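Local coordinates for periplasmic iron-binding protein (Synechocystis sp., PDB 2VP1), which binds ferric iron in the periplasm, probably as a substrate-binding subunit of an ABC transporter that imports Fe(3+), at residues R42-D47 / N298-V303. Numbering follows the deposited sequence.
Sequences RHYNTD and NNEYPV. With FE (Fe (III) ion), chain C.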
ATOM      1  N   ARG A  42      -0.495  -8.136  -5.765  1.00 15.03           N
ATOM      2  CA  ARG A  42       0.135  -7.018  -6.479  1.00 15.40           C
ATOM      3  C   ARG A  42      -0.516  -6.786  -7.856  1.00 15.33           C
ATOM      4  O   ARG A  42      -1.109  -7.700  -8.429  1.00 15.85           O
ATOM      5  CB  ARG A  42       1.652  -7.221  -6.614  1.00 15.48           C
ATOM      6  CG  ARG A  42       2.433  -6.873  -5.353  1.00 15.76           C
ATOM      7  CD  ARG A  42       3.908  -7.044  -5.559  1.00 15.89           C
ATOM      8  NE  ARG A  42       4.481  -5.958  -6.351  1.00 17.91           N
ATOM      9  CZ  ARG A  42       5.165  -4.933  -5.846  1.00 18.42           C
ATOM     10  NH1 ARG A  42       5.368  -4.848  -4.538  1.00 19.83           N
ATOM     11  NH2 ARG A  42       5.654  -3.987  -6.644  1.00 17.27           N
ATOM     12  N   HIS A  43      -0.415  -5.571  -8.375  1.00 15.03           N
ATOM     13  CA  HIS A  43      -1.139  -5.196  -9.593  1.00 15.21           C
ATOM     14  C   HIS A  43      -0.326  -4.266 -10.502  1.00 15.72           C
ATOM     15  O   HIS A  43      -0.816  -3.228 -10.950  1.00 15.78           O
ATOM     16  CB  HIS A  43      -2.466  -4.514  -9.224  1.00 14.95           C
ATOM     17  CG  HIS A  43      -2.351  -3.560  -8.075  1.00 13.32           C
ATOM     18  ND1 HIS A  43      -2.805  -3.863  -6.811  1.00 13.14           N
ATOM     19  CD2 HIS A  43      -1.801  -2.327  -7.986  1.00 12.24           C
ATOM     20  CE1 HIS A  43      -2.558  -2.853  -5.995  1.00 11.79           C
ATOM     21  NE2 HIS A  43      -1.950  -1.907  -6.682  1.00 11.84           N
ATOM     22  N   TYR A  44       0.917  -4.639 -10.768  1.00 16.29           N
ATOM     23  CA  TYR A  44       1.804  -3.805 -11.554  1.00 17.35           C
ATOM     24  C   TYR A  44       2.359  -4.632 -12.682  1.00 18.19           C
ATOM     25  O   TYR A  44       3.052  -5.615 -12.443  1.00 18.37           O
ATOM     26  CB  TYR A  44       2.929  -3.249 -10.683  1.00 17.23           C
ATOM     27  CG  TYR A  44       2.419  -2.708  -9.382  1.00 16.96           C
ATOM     28  CD1 TYR A  44       1.720  -1.496  -9.336  1.00 17.46           C
ATOM     29  CD2 TYR A  44       2.593  -3.424  -8.196  1.00 16.70           C
ATOM     30  CE1 TYR A  44       1.220  -1.000  -8.125  1.00 17.65           C
ATOM     31  CE2 TYR A  44       2.094  -2.944  -6.986  1.00 17.27           C
ATOM     32  CZ  TYR A  44       1.418  -1.727  -6.959  1.00 17.10           C
ATOM     33  OH  TYR A  44       0.941  -1.241  -5.768  1.00 17.27           O
ATOM     34  N   ASN A  45       2.020  -4.245 -13.908  1.00 19.41           N
ATOM     35  CA  ASN A  45       2.492  -4.939 -15.103  1.00 20.56           C
ATOM     36  C   ASN A  45       4.020  -5.037 -15.215  1.00 21.28           C
ATOM     37  O   ASN A  45       4.532  -6.009 -15.755  1.00 21.81           O
ATOM     38  CB  ASN A  45       1.837  -4.380 -16.376  1.00 20.56           C
ATOM     39  CG  ASN A  45       0.417  -4.936 -16.595  1.00 21.66           C
ATOM     40  OD1 ASN A  45       0.107  -6.047 -16.171  1.00 23.86           O
ATOM     41  ND2 ASN A  45      -0.438  -4.167 -17.260  1.00 21.89           N
ATOM     42  N   THR A  46       4.747  -4.069 -14.653  1.00 22.06           N
ATOM     43  CA  THR A  46       6.210  -4.119 -14.655  1.00 22.39           C
ATOM     44  C   THR A  46       6.761  -5.185 -13.691  1.00 23.18           C
ATOM     45  O   THR A  46       7.985  -5.425 -13.643  1.00 23.41           O
ATOM     46  CB  THR A  46       6.835  -2.748 -14.313  1.00 22.45           C
ATOM     47  OG1 THR A  46       6.512  -2.401 -12.959  1.00 22.34           O
ATOM     48  CG2 THR A  46       6.370  -1.649 -15.300  1.00 21.23           C
ATOM     49  N   ASP A  47       5.865  -5.817 -12.927  1.00 23.52           N
ATOM     50  CA  ASP A  47       6.245  -6.893 -12.009  1.00 24.14           C
ATOM     51  C   ASP A  47       6.701  -8.134 -12.752  1.00 24.87           C
ATOM     52  O   ASP A  47       7.534  -8.880 -12.254  1.00 24.96           O
ATOM     53  CB  ASP A  47       5.092  -7.264 -11.062  1.00 23.94           C
ATOM     54  CG  ASP A  47       5.124  -6.491  -9.745  1.00 22.82           C
ATOM     55  OD1 ASP A  47       6.001  -5.622  -9.543  1.00 21.08           O
ATOM     56  OD2 ASP A  47       4.259  -6.769  -8.897  1.00 22.48           O
ATOM     57  N   ASN A 298       8.972   0.576 -10.007  1.00 24.00           N
ATOM     58  CA  ASN A 298       7.617   0.816  -9.506  1.00 23.51           C
ATOM     59  C   ASN A 298       7.539   1.974  -8.510  1.00 23.01           C
ATOM     60  O   ASN A 298       6.466   2.251  -7.951  1.00 22.87           O
ATOM     61  CB  ASN A 298       6.991  -0.450  -8.922  1.00 23.62           C
ATOM     62  CG  ASN A 298       5.476  -0.389  -8.908  1.00 24.10           C
ATOM     63  OD1 ASN A 298       4.852  -0.005  -9.898  1.00 25.44           O
ATOM     64  ND2 ASN A 298       4.876  -0.761  -7.782  1.00 24.53           N
ATOM     65  N   ASN A 299       8.681   2.633  -8.302  1.00 22.06           N
ATOM     66  CA  ASN A 299       8.763   3.882  -7.543  1.00 21.68           C
ATOM     67  C   ASN A 299       8.308   3.788  -6.091  1.00 21.36           C
ATOM     68  O   ASN A 299       7.888   4.789  -5.500  1.00 21.48           O
ATOM     69  CB  ASN A 299       7.982   4.986  -8.246  1.00 21.84           C
ATOM     70  CG  ASN A 299       8.365   5.132  -9.679  1.00 22.00           C
ATOM     71  OD1 ASN A 299       9.466   5.590  -9.984  1.00 21.81           O
ATOM     72  ND2 ASN A 299       7.458   4.754 -10.583  1.00 21.47           N
ATOM     73  N   GLU A 300       8.380   2.588  -5.527  1.00 20.60           N
ATOM     74  CA  GLU A 300       8.143   2.399  -4.113  1.00 20.06           C
ATOM     75  C   GLU A 300       9.429   2.744  -3.350  1.00 19.76           C
ATOM     76  O   GLU A 300      10.446   3.026  -3.967  1.00 19.36           O
ATOM     77  CB  GLU A 300       7.675   0.967  -3.859  1.00 20.04           C
ATOM     78  CG  GLU A 300       6.336   0.676  -4.521  1.00 20.15           C
ATOM     79  CD  GLU A 300       6.022  -0.803  -4.599  1.00 21.97           C
ATOM     80  OE1 GLU A 300       6.095  -1.362  -5.718  1.00 23.29           O
ATOM     81  OE2 GLU A 300       5.708  -1.416  -3.554  1.00 21.50           O
ATOM     82  N   TYR A 301       9.374   2.762  -2.023  1.00 19.64           N
ATOM     83  CA  TYR A 301      10.581   2.907  -1.216  1.00 20.15           C
ATOM     84  C   TYR A 301      11.173   1.529  -0.901  1.00 21.10           C
ATOM     85  O   TYR A 301      10.526   0.737  -0.204  1.00 21.54           O
ATOM     86  CB  TYR A 301      10.284   3.596   0.105  1.00 19.32           C
ATOM     87  CG  TYR A 301       9.780   4.999  -0.002  1.00 19.03           C
ATOM     88  CD1 TYR A 301       8.404   5.258  -0.097  1.00 18.80           C
ATOM     89  CD2 TYR A 301      10.664   6.083   0.032  1.00 17.47           C
ATOM     90  CE1 TYR A 301       7.927   6.554  -0.170  1.00 18.67           C
ATOM     91  CE2 TYR A 301      10.200   7.381  -0.035  1.00 17.57           C
ATOM     92  CZ  TYR A 301       8.827   7.612  -0.141  1.00 18.71           C
ATOM     93  OH  TYR A 301       8.348   8.895  -0.225  1.00 18.59           O
ATOM     94  N   PRO A 302      12.405   1.246  -1.386  1.00 21.57           N
ATOM     95  CA  PRO A 302      13.085   0.002  -1.053  1.00 21.88           C
ATOM     96  C   PRO A 302      13.297  -0.025   0.440  1.00 22.46           C
ATOM     97  O   PRO A 302      13.303   1.038   1.066  1.00 22.60           O
ATOM     98  CB  PRO A 302      14.433   0.152  -1.753  1.00 22.13           C
ATOM     99  CG  PRO A 302      14.612   1.661  -1.917  1.00 21.68           C
ATOM    100  CD  PRO A 302      13.240   2.112  -2.242  1.00 21.53           C
ATOM    101  N   VAL A 303      13.456  -1.212   1.020  1.00 23.37           N
ATOM    102  CA  VAL A 303      13.607  -1.326   2.479  1.00 24.16           C
ATOM    103  C   VAL A 303      15.035  -1.623   2.902  1.00 25.21           C
ATOM    104  O   VAL A 303      15.390  -1.438   4.064  1.00 25.45           O
ATOM    105  CB  VAL A 303      12.696  -2.405   3.077  1.00 23.82           C
ATOM    106  CG1 VAL A 303      11.242  -2.027   2.901  1.00 23.86           C
ATOM    107  CG2 VAL A 303      12.988  -3.757   2.460  1.00 23.62           C
TER
HETATM  108 FE    FE C1347      -0.830  -0.340  -5.706  1.00 16.51          FE
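The ring of Tyr44 carries the amide of Asn298 on one face, with ND2 of Asn298 3.3 Å above the ring plane and over its centre; ring and amide planes stand 57° apart. At the ring's edge, in its plane, lie NE of Arg42 and OD2 of Asp47. The Arg42 guanidinium has CE2 of Tyr44 over one face, offset toward the rim; at its edge Asp47 OD2 lies in plane beside NE, whereas Glu300 OE1 meets NH2 tilted 23° from the plane. Arg42 NH2 donates a hydrogen bond, part of a salt bridge, to the syn lone pair of Glu300 OE1 at 2.8 Å. A bend at chi3 (76°) swings the guanidinium round so that NE forms a salt bridge with Asp47 OD2 at 2.7 Å, placing one arginine between two acids. The network is consistent with a second shell that helps to hold a metal ligand: in this two-lobed periplasmic binding protein, Tyr44 OH binds the ferric ion at 2.0 Å and His43 NE2 at 2.2 Å, with Tyr169, Tyr225 and Tyr226 completing the site. With an alanine in place of Arg42, Asp47 would probably lose its salt-bridge mate and Glu300 OE1 its cation, and the Tyr44 ring the guanidinium packed against CE2. Arg129 also reaches the Tyr44 hydroxyl and pairs with Glu300 OE2, which Thr127 holds too. Tyr293 OH bonds both Thr46 OG1 and Asp47 OD1, tying the type I beta turn from Tyr44 to Asp47 to helix 288-296.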